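Local coordinates for protein rutinosidase (Aspergillus niger, PDB 6I1A) that is a secreted family 5 glycoside hydrolase acting as a rutinosidase, and probably cleaves glucose from the non-reducing ends of beta-1,3-glucans, at residues 29-41 and 336-348. Sequence-based numbering, arbitrary orientation.
With NAG (2-acetamido-2-deoxy-beta-D-glucopyranose), chain G; EDO (1,2-ethanediol), chain M; EDO (1,2-ethanediol), chain U.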
ATOM      1  N   GLY A  29      17.447 -10.725 -18.038  1.00 13.22           N
ATOM      2  CA  GLY A  29      18.356 -11.822 -17.761  1.00 12.81           C
ATOM      3  C   GLY A  29      19.260 -12.135 -18.917  1.00 14.77           C
ATOM      4  O   GLY A  29      19.925 -13.177 -18.893  1.00 16.19           O
ATOM      5  N   TRP A  30      19.344 -11.240 -19.884  1.00 13.64           N
ATOM      6  CA  TRP A  30      20.088 -11.457 -21.160  1.00 13.15           C
ATOM      7  C   TRP A  30      21.348 -10.597 -21.144  1.00 13.29           C
ATOM      8  O   TRP A  30      22.473 -11.148 -21.070  1.00 13.64           O
ATOM      9  CB  TRP A  30      19.202 -11.173 -22.342  1.00 12.22           C
ATOM     10  CG  TRP A  30      19.886 -11.240 -23.675  1.00 13.36           C
ATOM     11  CD1 TRP A  30      20.859 -12.125 -24.096  1.00 13.97           C
ATOM     12  CD2 TRP A  30      19.614 -10.404 -24.805  1.00 13.51           C
ATOM     13  NE1 TRP A  30      21.208 -11.875 -25.397  1.00 14.84           N
ATOM     14  CE2 TRP A  30      20.457 -10.816 -25.867  1.00 14.87           C
ATOM     15  CE3 TRP A  30      18.755  -9.329 -25.029  1.00 14.27           C
ATOM     16  CZ2 TRP A  30      20.402 -10.194 -27.111  1.00 15.11           C
ATOM     17  CZ3 TRP A  30      18.756  -8.716 -26.244  1.00 14.50           C
ATOM     18  CH2 TRP A  30      19.540  -9.147 -27.291  1.00 15.88           C
ATOM     19  N   LEU A  31      21.166  -9.288 -21.154  1.00 13.70           N
ATOM     20  CA  LEU A  31      22.279  -8.317 -21.082  1.00 12.39           C
ATOM     21  C   LEU A  31      22.516  -7.808 -19.653  1.00 12.81           C
ATOM     22  O   LEU A  31      23.515  -7.117 -19.433  1.00 14.02           O
ATOM     23  CB  LEU A  31      22.028  -7.172 -22.068  1.00 13.56           C
ATOM     24  CG  LEU A  31      21.766  -7.620 -23.498  1.00 13.97           C
ATOM     25  CD1 LEU A  31      21.529  -6.432 -24.433  1.00 14.12           C
ATOM     26  CD2 LEU A  31      22.922  -8.505 -24.026  1.00 15.10           C
ATOM     27  N   GLU A  32      21.664  -8.168 -18.706  1.00 11.97           N
ATOM     28  CA  GLU A  32      21.874  -7.943 -17.275  1.00 13.23           C
ATOM     29  C   GLU A  32      21.515  -9.241 -16.554  1.00 13.18           C
ATOM     30  O   GLU A  32      20.496  -9.859 -16.988  1.00 15.67           O
ATOM     31  CB  GLU A  32      21.030  -6.757 -16.789  1.00 14.09           C
ATOM     32  CG  GLU A  32      19.523  -6.810 -17.082  1.00 15.42           C
ATOM     33  CD  GLU A  32      18.658  -7.594 -16.128  1.00 14.64           C
ATOM     34  OE1 GLU A  32      17.689  -8.187 -16.592  1.00 17.15           O
ATOM     35  OE2 GLU A  32      18.913  -7.517 -14.895  1.00 16.54           O
ATOM     36  N   GLN A  33      22.244  -9.589 -15.528  1.00 13.28           N
ATOM     37  CA  GLN A  33      22.111 -10.972 -14.955  1.00 14.83           C
ATOM     38  C   GLN A  33      21.491 -10.863 -13.564  1.00 13.24           C
ATOM     39  O   GLN A  33      21.839  -9.963 -12.789  1.00 14.94           O
ATOM     40  CB  GLN A  33      23.486 -11.654 -14.856  1.00 15.11           C
ATOM     41  CG  GLN A  33      24.302 -11.563 -16.144  1.00 16.46           C
ATOM     42  CD  GLN A  33      23.556 -12.017 -17.356  1.00 16.53           C
ATOM     43  OE1 GLN A  33      22.743 -12.972 -17.355  1.00 16.45           O
ATOM     44  NE2 GLN A  33      23.812 -11.364 -18.487  1.00 15.45           N
ATOM     45  N   GLU A  34      20.618 -11.851 -13.236  1.00 14.65           N
ATOM     46  CA  GLU A  34      20.016 -11.934 -11.905  1.00 14.76           C
ATOM     47  C   GLU A  34      19.893 -13.422 -11.502  1.00 13.64           C
ATOM     48  O   GLU A  34      19.551 -14.218 -12.347  1.00 15.46           O
ATOM     49  CB  GLU A  34      18.605 -11.321 -11.906  1.00 16.70           C
ATOM     50  CG  GLU A  34      18.589  -9.862 -12.379  1.00 16.80           C
ATOM     51  CD  GLU A  34      17.192  -9.266 -12.483  1.00 16.71           C
ATOM     52  OE1 GLU A  34      16.334  -9.658 -11.630  1.00 16.85           O
ATOM     53  OE2 GLU A  34      16.949  -8.508 -13.413  1.00 15.68           O
ATOM     54  N   SER A  35      20.074 -13.666 -10.227  1.00 16.18           N
ATOM     55  CA  SER A  35      20.103 -15.050  -9.676  1.00 14.80           C
ATOM     56  C   SER A  35      18.808 -15.802  -9.953  1.00 15.98           C
ATOM     57  O   SER A  35      18.880 -16.997 -10.252  1.00 17.26           O
ATOM     58  CB  SER A  35      20.398 -15.021  -8.222  1.00 16.19           C
ATOM     59  OG  SER A  35      19.360 -14.451  -7.442  1.00 17.13           O
ATOM     60  N   THR A  36      17.635 -15.181  -9.874  1.00 15.60           N
ATOM     61  CA  THR A  36      16.367 -15.923  -9.954  1.00 16.91           C
ATOM     62  C   THR A  36      16.022 -16.364 -11.371  1.00 16.51           C
ATOM     63  O   THR A  36      15.174 -17.247 -11.551  1.00 17.05           O
ATOM     64  CB  THR A  36      15.270 -15.046  -9.358  1.00 18.09           C
ATOM     65  OG1 THR A  36      15.283 -13.780 -10.022  1.00 19.44           O
ATOM     66  CG2 THR A  36      15.489 -14.859  -7.884  1.00 19.43           C
ATOM     67  N   ILE A  37      16.546 -15.697 -12.407  1.00 16.08           N
ATOM     68  CA  ILE A  37      16.028 -15.913 -13.782  1.00 14.71           C
ATOM     69  C   ILE A  37      16.470 -17.263 -14.373  1.00 15.51           C
ATOM     70  O   ILE A  37      15.754 -17.878 -15.151  1.00 15.88           O
ATOM     71  CB  ILE A  37      16.459 -14.736 -14.689  1.00 16.27           C
ATOM     72  CG1 ILE A  37      15.768 -13.485 -14.141  1.00 16.68           C
ATOM     73  CG2 ILE A  37      16.108 -15.042 -16.140  1.00 18.00           C
ATOM     74  CD1 ILE A  37      16.183 -12.173 -14.838  1.00 16.59           C
ATOM     75  N   ASP A  38      17.687 -17.701 -14.032  1.00 15.96           N
ATOM     76  CA  ASP A  38      18.301 -18.932 -14.618  1.00 15.19           C
ATOM     77  C   ASP A  38      19.135 -19.553 -13.478  1.00 16.59           C
ATOM     78  O   ASP A  38      20.236 -19.084 -13.145  1.00 16.32           O
ATOM     79  CB  ASP A  38      19.076 -18.635 -15.881  1.00 16.99           C
ATOM     80  CG  ASP A  38      19.697 -19.831 -16.577  1.00 17.30           C
ATOM     81  OD1 ASP A  38      19.929 -20.833 -15.904  1.00 18.92           O
ATOM     82  OD2 ASP A  38      19.995 -19.710 -17.767  1.00 21.01           O
ATOM     83  N   SER A  39      18.586 -20.581 -12.825  1.00 16.01           N
ATOM     84  CA  SER A  39      19.242 -21.201 -11.640  1.00 16.64           C
ATOM     85  C   SER A  39      20.518 -21.949 -12.064  1.00 15.84           C
ATOM     86  O   SER A  39      21.444 -21.889 -11.279  1.00 17.74           O
ATOM     87  CB  SER A  39      18.262 -22.179 -10.948  1.00 17.93           C
ATOM     88  OG  SER A  39      17.088 -21.473 -10.563  1.00 19.73           O
ATOM     89  N   LEU A  40      20.504 -22.606 -13.213  1.00 16.02           N
ATOM     90  CA  LEU A  40      21.691 -23.420 -13.624  1.00 17.36           C
ATOM     91  C   LEU A  40      22.841 -22.454 -13.882  1.00 20.75           C
ATOM     92  O   LEU A  40      23.932 -22.648 -13.302  1.00 18.29           O
ATOM     93  CB  LEU A  40      21.364 -24.225 -14.865  1.00 20.30           C
ATOM     94  CG  LEU A  40      22.527 -25.036 -15.435  1.00 22.60           C
ATOM     95  CD1 LEU A  40      23.165 -25.895 -14.348  1.00 25.26           C
ATOM     96  CD2 LEU A  40      22.017 -25.901 -16.580  1.00 27.86           C
ATOM     97  N   PHE A  41      22.529 -21.346 -14.527  1.00 17.06           N
ATOM     98  CA  PHE A  41      23.593 -20.341 -14.802  1.00 16.64           C
ATOM     99  C   PHE A  41      24.166 -19.855 -13.490  1.00 16.72           C
ATOM    100  O   PHE A  41      25.401 -19.759 -13.329  1.00 17.00           O
ATOM    101  CB  PHE A  41      22.995 -19.237 -15.670  1.00 17.28           C
ATOM    102  CG  PHE A  41      23.983 -18.137 -15.933  1.00 17.06           C
ATOM    103  CD1 PHE A  41      24.980 -18.335 -16.867  1.00 18.31           C
ATOM    104  CD2 PHE A  41      23.900 -16.920 -15.284  1.00 18.80           C
ATOM    105  CE1 PHE A  41      25.884 -17.294 -17.133  1.00 20.13           C
ATOM    106  CE2 PHE A  41      24.821 -15.913 -15.530  1.00 19.06           C
ATOM    107  CZ  PHE A  41      25.843 -16.135 -16.427  1.00 19.84           C
ATOM    108  N   SER A 336       4.494  -4.751 -20.743  1.00 11.39           N
ATOM    109  CA  SER A 336       5.530  -5.720 -21.137  1.00 11.45           C
ATOM    110  C   SER A 336       5.835  -6.644 -19.974  1.00 12.96           C
ATOM    111  O   SER A 336       6.201  -6.218 -18.884  1.00 12.52           O
ATOM    112  CB  SER A 336       6.827  -5.100 -21.706  1.00 13.57           C
ATOM    113  OG  SER A 336       7.331  -4.041 -20.950  1.00 14.51           O
ATOM    114  N   TYR A 337       5.649  -7.946 -20.194  1.00 11.68           N
ATOM    115  CA  TYR A 337       5.762  -8.977 -19.153  1.00 11.63           C
ATOM    116  C   TYR A 337       7.212  -9.214 -18.806  1.00 11.27           C
ATOM    117  O   TYR A 337       8.102  -9.170 -19.671  1.00 11.61           O
ATOM    118  CB  TYR A 337       5.138 -10.278 -19.688  1.00 11.47           C
ATOM    119  CG  TYR A 337       4.757 -11.245 -18.607  1.00 11.01           C
ATOM    120  CD1 TYR A 337       3.531 -11.150 -18.003  1.00 11.87           C
ATOM    121  CD2 TYR A 337       5.623 -12.221 -18.164  1.00 11.90           C
ATOM    122  CE1 TYR A 337       3.158 -12.022 -17.006  1.00 12.18           C
ATOM    123  CE2 TYR A 337       5.283 -13.074 -17.099  1.00 11.53           C
ATOM    124  CZ  TYR A 337       4.047 -12.944 -16.518  1.00 11.73           C
ATOM    125  OH  TYR A 337       3.681 -13.773 -15.479  1.00 11.42           O
ATOM    126  N   TRP A 338       7.462  -9.511 -17.538  1.00 11.24           N
ATOM    127  CA  TRP A 338       8.787  -9.960 -17.057  1.00 10.18           C
ATOM    128  C   TRP A 338       8.673 -11.471 -16.910  1.00 12.27           C
ATOM    129  O   TRP A 338       8.055 -11.893 -15.931  1.00 12.98           O
ATOM    130  CB  TRP A 338       9.201  -9.312 -15.738  1.00 11.90           C
ATOM    131  CG  TRP A 338      10.635  -9.590 -15.401  1.00 11.54           C
ATOM    132  CD1 TRP A 338      11.195 -10.663 -14.776  1.00 11.58           C
ATOM    133  CD2 TRP A 338      11.738  -8.756 -15.825  1.00 12.35           C
ATOM    134  NE1 TRP A 338      12.560 -10.524 -14.729  1.00 13.29           N
ATOM    135  CE2 TRP A 338      12.912  -9.368 -15.378  1.00 12.04           C
ATOM    136  CE3 TRP A 338      11.838  -7.513 -16.477  1.00 12.25           C
ATOM    137  CZ2 TRP A 338      14.184  -8.808 -15.551  1.00 11.64           C
ATOM    138  CZ3 TRP A 338      13.085  -6.978 -16.676  1.00 12.63           C
ATOM    139  CH2 TRP A 338      14.230  -7.603 -16.220  1.00 11.91           C
ATOM    140  N   THR A 339       9.265 -12.283 -17.779  1.00 12.04           N
ATOM    141  CA  THR A 339      10.200 -11.961 -18.865  1.00 12.82           C
ATOM    142  C   THR A 339      10.073 -13.003 -19.958  1.00 13.75           C
ATOM    143  O   THR A 339       9.347 -14.041 -19.790  1.00 12.90           O
ATOM    144  CB  THR A 339      11.598 -11.859 -18.266  1.00 13.11           C
ATOM    145  OG1 THR A 339      12.539 -11.475 -19.279  1.00 13.65           O
ATOM    146  CG2 THR A 339      12.093 -13.134 -17.617  1.00 13.36           C
ATOM    147  N   ALA A 340      10.734 -12.816 -21.100  1.00 13.26           N
ATOM    148  CA  ALA A 340      10.585 -13.722 -22.244  1.00 13.86           C
ATOM    149  C   ALA A 340      11.005 -15.148 -21.882  1.00 14.46           C
ATOM    150  O   ALA A 340      10.228 -16.094 -22.240  1.00 15.80           O
ATOM    151  CB  ALA A 340      11.442 -13.214 -23.381  1.00 13.60           C
ATOM    152  N   LYS A 341      12.140 -15.318 -21.255  1.00 14.02           N
ATOM    153  CA  LYS A 341      12.755 -16.640 -21.043  1.00 16.12           C
ATOM    154  C   LYS A 341      13.212 -16.705 -19.605  1.00 16.45           C
ATOM    155  O   LYS A 341      14.036 -15.917 -19.189  1.00 16.39           O
ATOM    156  CB  LYS A 341      13.918 -16.767 -22.031  1.00 20.97           C
ATOM    157  CG  LYS A 341      14.154 -18.135 -22.598  1.00 33.60           C
ATOM    158  CD  LYS A 341      14.816 -17.959 -23.936  1.00 33.90           C
ATOM    159  CE  LYS A 341      15.041 -19.256 -24.606  1.00 36.83           C
ATOM    160  NZ  LYS A 341      16.198 -19.147 -25.497  1.00 33.44           N
ATOM    161  N   PHE A 342      12.718 -17.680 -18.825  1.00 14.82           N
ATOM    162  CA  PHE A 342      12.970 -17.776 -17.400  1.00 15.06           C
ATOM    163  C   PHE A 342      12.987 -19.250 -17.019  1.00 16.64           C
ATOM    164  O   PHE A 342      11.960 -19.931 -17.316  1.00 18.45           O
ATOM    165  CB  PHE A 342      11.863 -17.032 -16.664  1.00 14.33           C
ATOM    166  CG  PHE A 342      12.070 -16.831 -15.200  1.00 14.41           C
ATOM    167  CD1 PHE A 342      11.981 -17.918 -14.325  1.00 13.63           C
ATOM    168  CD2 PHE A 342      12.217 -15.578 -14.622  1.00 14.30           C
ATOM    169  CE1 PHE A 342      12.112 -17.737 -12.969  1.00 14.53           C
ATOM    170  CE2 PHE A 342      12.308 -15.401 -13.273  1.00 15.79           C
ATOM    171  CZ  PHE A 342      12.279 -16.474 -12.423  1.00 16.21           C
ATOM    172  N   THR A 343      14.096 -19.722 -16.481  1.00 16.02           N
ATOM    173  CA  THR A 343      14.201 -21.163 -16.071  1.00 15.74           C
ATOM    174  C   THR A 343      14.449 -21.309 -14.589  1.00 17.50           C
ATOM    175  O   THR A 343      14.565 -22.517 -14.126  1.00 20.26           O
ATOM    176  CB  THR A 343      15.233 -21.898 -16.901  1.00 16.90           C
ATOM    177  OG1 THR A 343      16.455 -21.211 -16.651  1.00 18.55           O
ATOM    178  CG2 THR A 343      14.842 -21.914 -18.349  1.00 17.20           C
ATOM    179  N   GLY A 344      14.424 -20.255 -13.795  1.00 15.23           N
ATOM    180  CA  GLY A 344      14.620 -20.270 -12.355  1.00 15.02           C
ATOM    181  C   GLY A 344      13.640 -21.209 -11.679  1.00 15.87           C
ATOM    182  O   GLY A 344      12.445 -21.135 -11.971  1.00 16.59           O
ATOM    183  N   ASN A 345      14.124 -22.018 -10.766  1.00 17.53           N
ATOM    184  CA  ASN A 345      13.228 -23.054 -10.183  1.00 17.25           C
ATOM    185  C   ASN A 345      13.018 -22.792  -8.710  1.00 20.18           C
ATOM    186  O   ASN A 345      12.556 -23.731  -7.975  1.00 20.16           O
ATOM    187  CB  ASN A 345      13.799 -24.410 -10.555  1.00 18.45           C
ATOM    188  CG  ASN A 345      15.150 -24.646  -9.930  1.00 20.66           C
ATOM    189  OD1 ASN A 345      15.577 -23.931  -9.048  1.00 21.49           O
ATOM    190  ND2 ASN A 345      15.803 -25.682 -10.368  1.00 23.72           N
ATOM    191  N   THR A 346      13.140 -21.554  -8.233  1.00 17.81           N
ATOM    192  CA  THR A 346      12.786 -21.180  -6.849  1.00 18.53           C
ATOM    193  C   THR A 346      11.300 -21.549  -6.607  1.00 19.16           C
ATOM    194  O   THR A 346      10.427 -21.281  -7.448  1.00 17.99           O
ATOM    195  CB  THR A 346      12.983 -19.685  -6.573  1.00 22.49           C
ATOM    196  OG1 THR A 346      14.339 -19.345  -6.902  1.00 22.54           O
ATOM    197  CG2 THR A 346      12.692 -19.313  -5.126  1.00 23.81           C
ATOM    198  N   SER A 347      11.019 -22.219  -5.480  1.00 20.75           N
ATOM    199  CA  SER A 347       9.622 -22.532  -5.101  1.00 21.28           C
ATOM    200  C   SER A 347       8.746 -21.280  -4.881  1.00 20.36           C
ATOM    201  O   SER A 347       9.262 -20.198  -4.542  1.00 21.62           O
ATOM    202  CB  SER A 347       9.646 -23.341  -3.830  1.00 26.36           C
ATOM    203  OG  SER A 347       8.405 -23.974  -3.745  1.00 37.42           O
ATOM    204  N   VAL A 348       7.456 -21.375  -5.211  1.00 19.42           N
ATOM    205  CA  VAL A 348       6.468 -20.321  -4.878  1.00 20.32           C
ATOM    206  C   VAL A 348       5.561 -20.856  -3.762  1.00 21.61           C
ATOM    207  O   VAL A 348       5.408 -22.076  -3.688  1.00 21.02           O
ATOM    208  CB  VAL A 348       5.690 -19.888  -6.135  1.00 20.40           C
ATOM    209  CG1 VAL A 348       6.657 -19.440  -7.239  1.00 20.24           C
ATOM    210  CG2 VAL A 348       4.751 -20.986  -6.605  1.00 22.40           C
TER
HETATM  211  C1  NAG G 405      17.110 -26.009  -9.789  1.00 24.93           C
HETATM  212  C2  NAG G 405      17.071 -27.394  -9.123  1.00 26.25           C
HETATM  213  C3  NAG G 405      18.467 -27.772  -8.697  1.00 28.82           C
HETATM  214  C4  NAG G 405      19.388 -27.733  -9.865  1.00 26.54           C
HETATM  215  C5  NAG G 405      19.332 -26.294 -10.377  1.00 25.86           C
HETATM  216  C6  NAG G 405      20.245 -25.996 -11.542  1.00 29.05           C
HETATM  217  C7  NAG G 405      14.917 -27.728  -8.010  1.00 40.28           C
HETATM  218  C8  NAG G 405      14.530 -28.571  -9.182  1.00 35.86           C
HETATM  219  N2  NAG G 405      16.200 -27.289  -7.923  1.00 33.44           N
HETATM  220  O3  NAG G 405      18.399 -29.080  -8.112  1.00 29.62           O
HETATM  221  O4  NAG G 405      20.773 -28.000  -9.443  1.00 22.54           O
HETATM  222  O5  NAG G 405      17.975 -26.111 -10.848  1.00 24.66           O
HETATM  223  O6  NAG G 405      20.005 -26.963 -12.570  1.00 32.52           O
HETATM  224  O7  NAG G 405      14.059 -27.357  -7.223  1.00 53.64           O
HETATM  225  C1  EDO M 411      19.750 -19.423  -7.890  1.00 28.15           C
HETATM  226  O1  EDO M 411      19.732 -20.817  -8.184  1.00 32.69           O
HETATM  227  C2  EDO M 411      18.356 -18.900  -7.931  1.00 28.24           C
HETATM  228  O2  EDO M 411      17.609 -19.169  -9.091  1.00 23.02           O
HETATM  229  C1  EDO U 419      11.501 -12.385  -8.835  1.00 37.22           C
HETATM  230  O1  EDO U 419      12.062 -13.146  -7.768  1.00 38.01           O
HETATM  231  C2  EDO U 419      11.657 -13.014 -10.202  1.00 28.68           C
HETATM  232  O2  EDO U 419      12.950 -12.795 -10.835  1.00 28.72           O
HETATM  233  O   HOH W   1      13.854 -10.871 -12.247  1.00 26.18           O
HETATM  234  O   HOH W   2      13.871 -18.704  -9.524  1.00 18.80           O
HETATM  235  O   HOH W   3      17.277 -19.844 -19.077  1.00 26.34           O
HETATM  236  O   HOH W   4      17.841 -22.909 -14.543  1.00 21.98           O
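Two loops that follow the neighbouring parallel strands 22-26 and 334-337 of the TIM barrel meet here, joined by I37 against F342 and, nearer the surface, by S39 and the glycosylated N345. The carbonyl of I37 carries most of the backbone link: its O takes T343 N at 2.8 Å, nearly in line with the C=O bond, and more weakly G344 N at 3.0 Å. Beside it, T36 O receives a CA-H...O contact from G344 CA (3.2 Å). The I37 CA-H stands over one face of the F342 phenyl ring, 3.9 Å from its centroid, while CG1 reaches CE2 of the same ring. CG1 lies anti to the I37 carbonyl carbon (chi1 -64°), and the extended chain carries CD1 on to the edge of the W338 indole. W338, near the C-terminal end of the barrel strand, is joined to T339 by a cis peptide bond. Its benzo edge also meets E32 OE1, 3.5 Å from CH2, and this same oxygen is held by G29 N in a nearly straight bond. A water accepts weakly from W338 NE1 and donates to E34 OE1, linking indole and carboxylate. Toward the surface, S39 OG accepts from N345 N (3.0 Å, 158° at the hydrogen) and donates to an ethanediol. ND2 of N345 bears the N-linked NAG, whose C6 packs near L40 CA. D38 caps the helix that starts at S39, its OD1 taking F41 N from above the carboxylate plane, and OD2 forms a salt bridge with R70 of helix 63-73. T343 OG1 lies alongside the D38 side chain, where one water links it, weakly on the aspartate side, to OD2 and another to L40 N.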